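Local atomic coordinates of pyocin S5 (Pseudomonas aeruginosa PAO1, PDB entry 6THK), a protein that probably kills bacterial cells by forming channels in the cytoplasmic membrane that depolarise it, as a member of the channel-forming colicin family. Residues A[342-356]-A[476-490]. The protein carries 1 engineered substitution. Residues are numbered along the deposited sequence; the frame is centred on the assembly and turned at random.
Sequences TSEMARQLAEGARGK and MAVTGAMIDEDLLEK. With ZN (zinc ion), chain H.
Met476 reaches across to Leu349 and can be followed outward. Its CB and CG lie against Leu349 CD2, with CG 3.8 Å from CD2. Met476 SD rests over the helix backbone, 3.6 Å from Ala346 CA. Met476 CE ends 3.7 Å from Met345 CG, beside Thr342. A bend at chi3 turns that methyl toward Met345, and the two methionine chains run antiparallel alongside each other. These four neighbours form a hole for the Met476 knob. The packing is reciprocal, since Leu349 enters a pocket of Met476, Thr479, Gly480 and Leu487, with CD1 3.9 Å from Gly480 CA. Leu487 is a third knob, its CD2 3.4 Å from Gln348 O and its CD1 against Gly352. Helix 342-353 thus packs on two successive helices, at 18° to helix 476-481 and 173° to helix 485-490. At the solvent-facing edge, Lys490 NZ donates to Gln348 OE1 (2.8 Å), the C=O...N angle of 163° placing the amine almost in line with the carbonyl. Helix 485-490 also supplies Glu485 and Glu489, which bind a zinc ion with His371. The chemistry is mostly apolar, with a single hydrogen bond between the segments; Lys356 and Asp484 approach without bonding. This suits helix 468-481, probably the second arm of the colicin hydrophobic hairpin.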
loop_
_atom_site.group_PDB
_atom_site.type_symbol
_atom_site.label_atom_id
_atom_site.label_comp_id
_atom_site.label_asym_id
_atom_site.label_seq_id
_atom_site.Cartn_x
_atom_site.Cartn_y
_atom_site.Cartn_z
ATOM N N THR A 342 -23.419 -11.180 60.762
ATOM C CA THR A 342 -23.088 -9.838 60.267
ATOM C C THR A 342 -22.858 -9.885 58.756
ATOM O O THR A 342 -23.402 -9.054 58.024
ATOM C CB THR A 342 -21.948 -9.198 61.075
ATOM O OG1 THR A 342 -22.283 -9.264 62.471
ATOM C CG2 THR A 342 -21.729 -7.727 60.701
ATOM N N SER A 343 -22.115 -10.912 58.293
ATOM C CA SER A 343 -21.826 -11.163 56.876
ATOM C C SER A 343 -23.081 -11.454 56.051
ATOM O O SER A 343 -23.180 -11.027 54.892
ATOM C CB SER A 343 -20.848 -12.314 56.733
ATOM O OG SER A 343 -20.236 -12.186 55.467
ATOM N N GLU A 344 -24.019 -12.201 56.641
ATOM C CA GLU A 344 -25.297 -12.512 56.012
ATOM C C GLU A 344 -26.104 -11.204 55.926
ATOM O O GLU A 344 -26.762 -10.962 54.929
ATOM C CB GLU A 344 -26.041 -13.600 56.830
ATOM C CG GLU A 344 -27.431 -13.984 56.328
ATOM C CD GLU A 344 -27.587 -14.442 54.881
ATOM O OE1 GLU A 344 -26.659 -15.094 54.342
ATOM O OE2 GLU A 344 -28.666 -14.180 54.301
ATOM N N MET A 345 -26.021 -10.353 56.957
ATOM C CA MET A 345 -26.707 -9.053 56.950
ATOM C C MET A 345 -26.102 -8.121 55.872
ATOM O O MET A 345 -26.857 -7.458 55.173
ATOM C CB MET A 345 -26.722 -8.408 58.339
ATOM C CG MET A 345 -27.526 -7.111 58.405
ATOM S SD MET A 345 -29.225 -7.347 57.860
ATOM C CE MET A 345 -29.385 -5.983 56.678
ATOM N N ALA A 346 -24.758 -8.124 55.711
ATOM C CA ALA A 346 -24.095 -7.324 54.682
ATOM C C ALA A 346 -24.537 -7.859 53.296
ATOM O O ALA A 346 -24.981 -7.075 52.444
ATOM C CB ALA A 346 -22.576 -7.405 54.831
ATOM N N ARG A 347 -24.495 -9.198 53.114
ATOM C CA ARG A 347 -24.907 -9.830 51.851
ATOM C C ARG A 347 -26.370 -9.533 51.495
ATOM O O ARG A 347 -26.661 -9.288 50.332
ATOM C CB ARG A 347 -24.630 -11.334 51.868
ATOM C CG ARG A 347 -24.687 -11.959 50.485
ATOM C CD ARG A 347 -24.478 -13.456 50.559
ATOM N NE ARG A 347 -23.123 -13.820 50.982
ATOM C CZ ARG A 347 -22.078 -13.871 50.164
ATOM N NH1 ARG A 347 -22.212 -13.544 48.879
ATOM N NH2 ARG A 347 -20.892 -14.260 50.618
ATOM N N GLN A 348 -27.273 -9.540 52.485
ATOM C CA GLN A 348 -28.678 -9.216 52.247
ATOM C C GLN A 348 -28.835 -7.727 51.934
ATOM O O GLN A 348 -29.697 -7.376 51.121
ATOM C CB GLN A 348 -29.556 -9.608 53.430
ATOM C CG GLN A 348 -29.894 -11.102 53.464
ATOM C CD GLN A 348 -31.088 -11.361 54.337
ATOM O OE1 GLN A 348 -32.165 -10.811 54.117
ATOM N NE2 GLN A 348 -30.922 -12.188 55.358
ATOM N N LEU A 349 -27.984 -6.857 52.549
ATOM C CA LEU A 349 -28.003 -5.424 52.266
ATOM C C LEU A 349 -27.652 -5.180 50.800
ATOM O O LEU A 349 -28.407 -4.508 50.108
ATOM C CB LEU A 349 -27.082 -4.618 53.223
ATOM C CG LEU A 349 -27.133 -3.087 53.085
ATOM C CD1 LEU A 349 -28.481 -2.533 53.544
ATOM C CD2 LEU A 349 -26.040 -2.431 53.906
ATOM N N ALA A 350 -26.541 -5.784 50.318
ATOM C CA ALA A 350 -26.060 -5.693 48.938
ATOM C C ALA A 350 -27.028 -6.263 47.893
ATOM O O ALA A 350 -27.176 -5.677 46.805
ATOM C CB ALA A 350 -24.706 -6.366 48.813
ATOM N N GLU A 351 -27.674 -7.413 48.212
ATOM C CA GLU A 351 -28.631 -8.073 47.313
ATOM C C GLU A 351 -29.972 -7.335 47.238
ATOM O O GLU A 351 -30.564 -7.240 46.159
ATOM C CB GLU A 351 -28.854 -9.526 47.734
ATOM C CG GLU A 351 -29.726 -10.326 46.777
ATOM C CD GLU A 351 -29.303 -10.377 45.314
ATOM O OE1 GLU A 351 -28.087 -10.257 45.021
ATOM O OE2 GLU A 351 -30.194 -10.613 44.465
ATOM N N GLY A 352 -30.440 -6.847 48.377
ATOM C CA GLY A 352 -31.693 -6.111 48.468
ATOM C C GLY A 352 -31.651 -4.729 47.848
ATOM O O GLY A 352 -32.705 -4.119 47.663
ATOM N N ALA A 353 -30.434 -4.212 47.546
ATOM C CA ALA A 353 -30.212 -2.888 46.925
ATOM C C ALA A 353 -30.180 -3.006 45.400
ATOM O O ALA A 353 -30.421 -2.031 44.684
ATOM C CB ALA A 353 -28.905 -2.291 47.423
ATOM N N ARG A 354 -29.862 -4.208 44.906
ATOM C CA ARG A 354 -29.785 -4.554 43.485
ATOM C C ARG A 354 -31.079 -4.085 42.773
ATOM O O ARG A 354 -32.189 -4.329 43.272
ATOM C CB ARG A 354 -29.571 -6.078 43.365
ATOM C CG ARG A 354 -28.805 -6.524 42.141
ATOM C CD ARG A 354 -28.191 -7.923 42.266
ATOM N NE ARG A 354 -26.873 -7.885 42.908
ATOM C CZ ARG A 354 -25.724 -7.639 42.279
ATOM N NH1 ARG A 354 -25.708 -7.418 40.970
ATOM N NH2 ARG A 354 -24.582 -7.606 42.957
ATOM N N GLY A 355 -30.903 -3.303 41.707
ATOM C CA GLY A 355 -31.990 -2.751 40.904
ATOM C C GLY A 355 -32.858 -1.686 41.536
ATOM O O GLY A 355 -33.855 -1.277 40.945
ATOM N N LYS A 356 -32.489 -1.221 42.724
ATOM C CA LYS A 356 -33.220 -0.185 43.445
ATOM C C LYS A 356 -32.439 1.140 43.405
ATOM O O LYS A 356 -31.236 1.143 43.117
ATOM C CB LYS A 356 -33.461 -0.607 44.906
ATOM C CG LYS A 356 -34.501 -1.718 45.128
ATOM C CD LYS A 356 -34.814 -1.826 46.638
ATOM C CE LYS A 356 -35.832 -2.888 46.996
ATOM N NZ LYS A 356 -35.362 -4.261 46.651
ATOM N N MET A 476 -25.065 -0.192 58.526
ATOM C CA MET A 476 -25.972 -0.971 57.677
ATOM C C MET A 476 -27.409 -0.630 57.940
ATOM O O MET A 476 -28.174 -0.566 56.990
ATOM C CB MET A 476 -25.754 -2.466 57.837
ATOM C CG MET A 476 -24.421 -2.911 57.350
ATOM S SD MET A 476 -24.378 -4.685 57.085
ATOM C CE MET A 476 -24.344 -5.311 58.792
ATOM N N ALA A 477 -27.770 -0.349 59.208
ATOM C CA ALA A 477 -29.137 0.035 59.574
ATOM C C ALA A 477 -29.536 1.377 58.939
ATOM O O ALA A 477 -30.590 1.493 58.310
ATOM C CB ALA A 477 -29.280 0.082 61.084
ATOM N N VAL A 478 -28.627 2.330 59.035
ATOM C CA VAL A 478 -28.778 3.663 58.484
ATOM C C VAL A 478 -28.849 3.637 56.939
ATOM O O VAL A 478 -29.695 4.291 56.347
ATOM C CB VAL A 478 -27.643 4.543 59.031
ATOM C CG1 VAL A 478 -27.154 5.526 58.007
ATOM C CG2 VAL A 478 -28.070 5.230 60.312
ATOM N N THR A 479 -27.951 2.879 56.313
ATOM C CA THR A 479 -27.909 2.644 54.849
ATOM C C THR A 479 -29.221 1.958 54.396
ATOM O O THR A 479 -29.788 2.347 53.383
ATOM C CB THR A 479 -26.689 1.775 54.506
ATOM O OG1 THR A 479 -25.518 2.462 54.925
ATOM C CG2 THR A 479 -26.582 1.423 53.037
ATOM N N GLY A 480 -29.669 0.948 55.160
ATOM C CA GLY A 480 -30.884 0.181 54.907
ATOM C C GLY A 480 -32.153 1.018 54.902
ATOM O O GLY A 480 -33.031 0.779 54.077
ATOM N N ALA A 481 -32.263 2.013 55.809
ATOM C CA ALA A 481 -33.404 2.956 55.870
ATOM C C ALA A 481 -33.514 3.783 54.567
ATOM O O ALA A 481 -34.585 4.277 54.217
ATOM C CB ALA A 481 -33.233 3.904 57.051
ATOM N N MET A 482 -32.395 3.915 53.858
ATOM C CA MET A 482 -32.293 4.684 52.625
ATOM C C MET A 482 -32.611 3.838 51.388
ATOM O O MET A 482 -32.661 4.368 50.272
ATOM C CB MET A 482 -30.874 5.241 52.528
ATOM C CG MET A 482 -30.813 6.577 51.886
ATOM S SD MET A 482 -31.382 7.856 52.993
ATOM C CE MET A 482 -32.271 8.893 51.860
ATOM N N ILE A 483 -32.816 2.516 51.596
ATOM C CA ILE A 483 -33.052 1.544 50.532
ATOM C C ILE A 483 -34.442 0.913 50.606
ATOM O O ILE A 483 -35.278 1.161 49.735
ATOM C CB ILE A 483 -31.920 0.477 50.501
ATOM C CG1 ILE A 483 -30.530 1.140 50.384
ATOM C CG2 ILE A 483 -32.160 -0.552 49.384
ATOM C CD1 ILE A 483 -29.321 0.223 50.622
ATOM N N ASP A 484 -34.681 0.109 51.648
ATOM C CA ASP A 484 -35.908 -0.650 51.840
ATOM C C ASP A 484 -36.184 -0.773 53.323
ATOM O O ASP A 484 -35.250 -0.990 54.096
ATOM C CB ASP A 484 -35.702 -2.071 51.246
ATOM C CG ASP A 484 -36.947 -2.894 50.972
ATOM O OD1 ASP A 484 -38.067 -2.349 51.118
ATOM O OD2 ASP A 484 -36.802 -4.079 50.566
ATOM N N GLU A 485 -37.473 -0.705 53.699
ATOM C CA GLU A 485 -37.971 -0.864 55.067
ATOM C C GLU A 485 -37.582 -2.214 55.678
ATOM O O GLU A 485 -37.223 -2.247 56.852
ATOM C CB GLU A 485 -39.500 -0.678 55.133
ATOM C CG GLU A 485 -40.062 -0.586 56.550
ATOM C CD GLU A 485 -40.493 0.769 57.082
ATOM O OE1 GLU A 485 -40.951 1.620 56.285
ATOM O OE2 GLU A 485 -40.445 0.950 58.319
ATOM N N ASP A 486 -37.661 -3.322 54.896
ATOM C CA ASP A 486 -37.315 -4.666 55.379
ATOM C C ASP A 486 -35.814 -4.818 55.605
ATOM O O ASP A 486 -35.419 -5.583 56.484
ATOM C CB ASP A 486 -37.902 -5.803 54.509
ATOM C CG ASP A 486 -37.554 -5.795 53.033
ATOM O OD1 ASP A 486 -36.383 -6.066 52.698
ATOM O OD2 ASP A 486 -38.478 -5.600 52.205
ATOM N N LEU A 487 -34.989 -4.030 54.887
ATOM C CA LEU A 487 -33.541 -4.031 55.100
ATOM C C LEU A 487 -33.186 -3.287 56.387
ATOM O O LEU A 487 -32.257 -3.695 57.085
ATOM C CB LEU A 487 -32.761 -3.482 53.902
ATOM C CG LEU A 487 -32.695 -4.373 52.670
ATOM C CD1 LEU A 487 -31.975 -3.668 51.554
ATOM C CD2 LEU A 487 -32.009 -5.695 52.973
ATOM N N LEU A 488 -33.964 -2.232 56.728
ATOM C CA LEU A 488 -33.827 -1.462 57.966
ATOM C C LEU A 488 -34.180 -2.354 59.159
ATOM O O LEU A 488 -33.378 -2.426 60.090
ATOM C CB LEU A 488 -34.716 -0.207 57.956
ATOM C CG LEU A 488 -34.912 0.503 59.310
ATOM C CD1 LEU A 488 -33.592 1.042 59.863
ATOM C CD2 LEU A 488 -35.924 1.614 59.201
ATOM N N GLU A 489 -35.357 -3.020 59.120
ATOM C CA GLU A 489 -35.831 -3.946 60.149
ATOM C C GLU A 489 -34.811 -5.031 60.482
ATOM O O GLU A 489 -34.512 -5.246 61.656
ATOM C CB GLU A 489 -37.155 -4.583 59.716
ATOM C CG GLU A 489 -38.346 -3.825 60.272
ATOM C CD GLU A 489 -39.557 -3.737 59.366
ATOM O OE1 GLU A 489 -40.335 -2.771 59.517
ATOM O OE2 GLU A 489 -39.729 -4.624 58.498
ATOM N N LYS A 490 -34.264 -5.698 59.446
ATOM C CA LYS A 490 -33.253 -6.744 59.580
ATOM C C LYS A 490 -31.977 -6.228 60.253
ATOM O O LYS A 490 -31.441 -6.905 61.125
ATOM C CB LYS A 490 -32.920 -7.355 58.214
ATOM C CG LYS A 490 -33.951 -8.370 57.732
ATOM C CD LYS A 490 -33.779 -8.712 56.256
ATOM C CE LYS A 490 -34.773 -9.754 55.820
ATOM N NZ LYS A 490 -34.792 -9.887 54.347
HETATM ZN ZN ZN H . -40.209 -0.521 59.991
#